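Local coordinates for protein tRNA (guanine(9)-N1)-methyltransferase (Schizosaccharomyces pombe, PDB 4JWH) that methylates N1 of guanosine 9 in cytoplasmic tRNA, using S-adenosyl-L-methionine as the methyl donor, at residues A[255-258]-A[259-263]. Residues are numbered along the deposited sequence; the frame is centred on the assembly and turned at random.
Sequences NQVF and EILSL. With SAH (S-adenosyl-L-homocysteine), chain C.
Glu259, Ile260, Leu261 and Ser262 each give their backbone N-H to the carbonyl oxygen four residues earlier, on Asn255, Gln256, Val257 and Phe258, at 2.9 to 3.0 Å, two turns of regular alpha helix. One of these steps is doubled by side chains: Asn255 and Glu259 run side by side, and ND2 of Asn255 donates to OE1 of Glu259 over 3.0 Å in an almost straight bond (N-H...O 175°). The acceptor lies in the amide plane, yet the donor stands above the carboxylate, the two planes being turned 68° apart. With chi1 of 66°, Asn255 swings its amide over beside Glu259, while OD1 accepts a hydrogen bond from OG1 of Thr253; asparagine suits the place by carrying donor and acceptor on one short arm, so both ends of the amide are held and its flip is fixed. Glu259, extended beyond CG, is long enough to reach back one turn; an alanine here would probably leave ND2 without this acceptor and the amide less firmly held. On another side of the helix the residues are apolar. Val257 CG1 meets Leu261 CD1 at 4.2 Å, and the other methyl of Val257, CG2, lies 3.5 Å from N9 of S-adenosyl-L-homocysteine, a short branched side chain suited to lie against the adenine. Phe258, with CG anti to the backbone N (chi1 -178°), carries its ring forward, toward the next turn, where CE2 comes 4.1 Å from CB of Ser262; flat and apolar, it fits between helix 118-137, at Cys131 and Asn135, and Ile211 of strand 208-212, which also touches Val257 and Leu261. Helix 254-267 thus packs a buried apolar side on the parallel sheet of this SPOUT-type methyltransferase, with an i to i+4 side-chain bond in its first turns and Val257 in the cofactor pocket.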
loop_
_atom_site.group_PDB
_atom_site.type_symbol
_atom_site.label_atom_id
_atom_site.label_comp_id
_atom_site.label_asym_id
_atom_site.label_seq_id
_atom_site.Cartn_x
_atom_site.Cartn_y
_atom_site.Cartn_z
ATOM N N ASN A 255 4.562 -0.325 4.311
ATOM C CA ASN A 255 3.691 -0.797 5.393
ATOM C C ASN A 255 3.161 0.343 6.246
ATOM O O ASN A 255 2.069 0.242 6.767
ATOM C CB ASN A 255 4.362 -1.844 6.308
ATOM C CG ASN A 255 5.512 -1.258 7.102
ATOM O OD1 ASN A 255 6.562 -1.005 6.542
ATOM N ND2 ASN A 255 5.280 -0.948 8.388
ATOM N N GLN A 256 3.923 1.410 6.415
ATOM C CA GLN A 256 3.403 2.561 7.182
ATOM C C GLN A 256 2.176 3.167 6.490
ATOM O O GLN A 256 1.172 3.510 7.127
ATOM C CB GLN A 256 4.482 3.627 7.402
ATOM C CG GLN A 256 5.476 3.257 8.512
ATOM C CD GLN A 256 6.614 4.256 8.626
ATOM O OE1 GLN A 256 7.067 4.805 7.622
ATOM N NE2 GLN A 256 7.083 4.496 9.861
ATOM N N VAL A 257 2.253 3.285 5.178
ATOM C CA VAL A 257 1.156 3.877 4.410
ATOM C C VAL A 257 -0.039 2.941 4.493
ATOM O O VAL A 257 -1.144 3.359 4.788
ATOM C CB VAL A 257 1.588 4.064 2.929
ATOM C CG1 VAL A 257 0.377 4.390 2.050
ATOM C CG2 VAL A 257 2.623 5.188 2.853
ATOM N N PHE A 258 0.195 1.653 4.267
ATOM C CA PHE A 258 -0.900 0.673 4.393
ATOM C C PHE A 258 -1.584 0.754 5.756
ATOM O O PHE A 258 -2.821 0.818 5.849
ATOM C CB PHE A 258 -0.450 -0.771 4.147
ATOM C CG PHE A 258 -1.585 -1.742 4.238
ATOM C CD1 PHE A 258 -2.355 -2.016 3.120
ATOM C CD2 PHE A 258 -1.950 -2.295 5.459
ATOM C CE1 PHE A 258 -3.473 -2.885 3.203
ATOM C CE2 PHE A 258 -3.067 -3.135 5.561
ATOM C CZ PHE A 258 -3.823 -3.420 4.414
ATOM N N GLU A 259 -0.776 0.710 6.818
ATOM C CA GLU A 259 -1.278 0.765 8.180
ATOM C C GLU A 259 -2.090 2.039 8.433
ATOM O O GLU A 259 -3.142 2.020 9.119
ATOM C CB GLU A 259 -0.105 0.660 9.172
ATOM C CG GLU A 259 0.575 -0.719 9.212
ATOM C CD GLU A 259 1.962 -0.641 9.863
ATOM O OE1 GLU A 259 2.700 -1.631 9.819
ATOM O OE2 GLU A 259 2.331 0.453 10.381
ATOM N N ILE A 260 -1.607 3.164 7.901
ATOM C CA ILE A 260 -2.341 4.417 8.064
ATOM C C ILE A 260 -3.715 4.357 7.367
ATOM O O ILE A 260 -4.721 4.751 7.950
ATOM C CB ILE A 260 -1.501 5.618 7.584
ATOM C CG1 ILE A 260 -0.382 5.943 8.612
ATOM C CG2 ILE A 260 -2.390 6.856 7.226
ATOM C CD1 ILE A 260 0.734 6.720 7.903
ATOM N N LEU A 261 -3.753 3.857 6.132
ATOM C CA LEU A 261 -5.022 3.713 5.395
ATOM C C LEU A 261 -5.994 2.858 6.181
ATOM O O LEU A 261 -7.150 3.228 6.349
ATOM C CB LEU A 261 -4.802 3.105 4.013
ATOM C CG LEU A 261 -3.833 3.877 3.100
ATOM C CD1 LEU A 261 -3.650 3.068 1.796
ATOM C CD2 LEU A 261 -4.416 5.270 2.801
ATOM N N SER A 262 -5.515 1.729 6.671
ATOM C CA SER A 262 -6.329 0.762 7.372
ATOM C C SER A 262 -6.889 1.361 8.664
ATOM O O SER A 262 -8.076 1.179 9.002
ATOM C CB SER A 262 -5.472 -0.488 7.642
ATOM O OG SER A 262 -6.216 -1.516 8.274
ATOM N N LEU A 263 -6.056 2.132 9.359
ATOM C CA LEU A 263 -6.509 2.792 10.576
ATOM C C LEU A 263 -7.506 3.919 10.306
ATOM O O LEU A 263 -8.402 4.199 11.120
ATOM C CB LEU A 263 -5.327 3.260 11.419
ATOM C CG LEU A 263 -4.611 2.085 12.128
ATOM C CD1 LEU A 263 -3.339 2.543 12.875
ATOM C CD2 LEU A 263 -5.510 1.346 13.065
HETATM N N SAH C . 10.325 7.510 -4.629
HETATM C CA SAH C . 9.311 6.486 -4.426
HETATM C CB SAH C . 9.430 6.049 -2.942
HETATM C CG SAH C . 8.108 5.830 -2.334
HETATM S SD SAH C . 7.809 5.185 -0.734
HETATM C C SAH C . 8.013 7.007 -5.028
HETATM O O SAH C . 6.906 6.782 -4.641
HETATM O OXT SAH C . 8.061 7.660 -6.027
HETATM C "C5'" SAH C . 6.745 3.848 -1.102
HETATM C "C4'" SAH C . 5.274 4.150 -1.362
HETATM O "O4'" SAH C . 4.601 4.609 -0.231
HETATM C "C3'" SAH C . 4.950 5.166 -2.464
HETATM O "O3'" SAH C . 5.016 4.615 -3.747
HETATM C "C2'" SAH C . 3.590 5.655 -2.105
HETATM O "O2'" SAH C . 2.658 4.783 -2.658
HETATM C "C1'" SAH C . 3.640 5.552 -0.604
HETATM N N9 SAH C . 3.845 6.848 0.065
HETATM C C8 SAH C . 4.852 7.176 0.824
HETATM N N7 SAH C . 4.723 8.370 1.340
HETATM C C5 SAH C . 3.577 8.822 0.934
HETATM C C6 SAH C . 2.793 10.046 1.103
HETATM N N6 SAH C . 3.251 11.030 1.834
HETATM N N1 SAH C . 1.633 10.125 0.499
HETATM C C2 SAH C . 1.165 9.135 -0.239
HETATM N N3 SAH C . 1.813 8.018 -0.452
HETATM C C4 SAH C . 2.999 7.797 0.101
#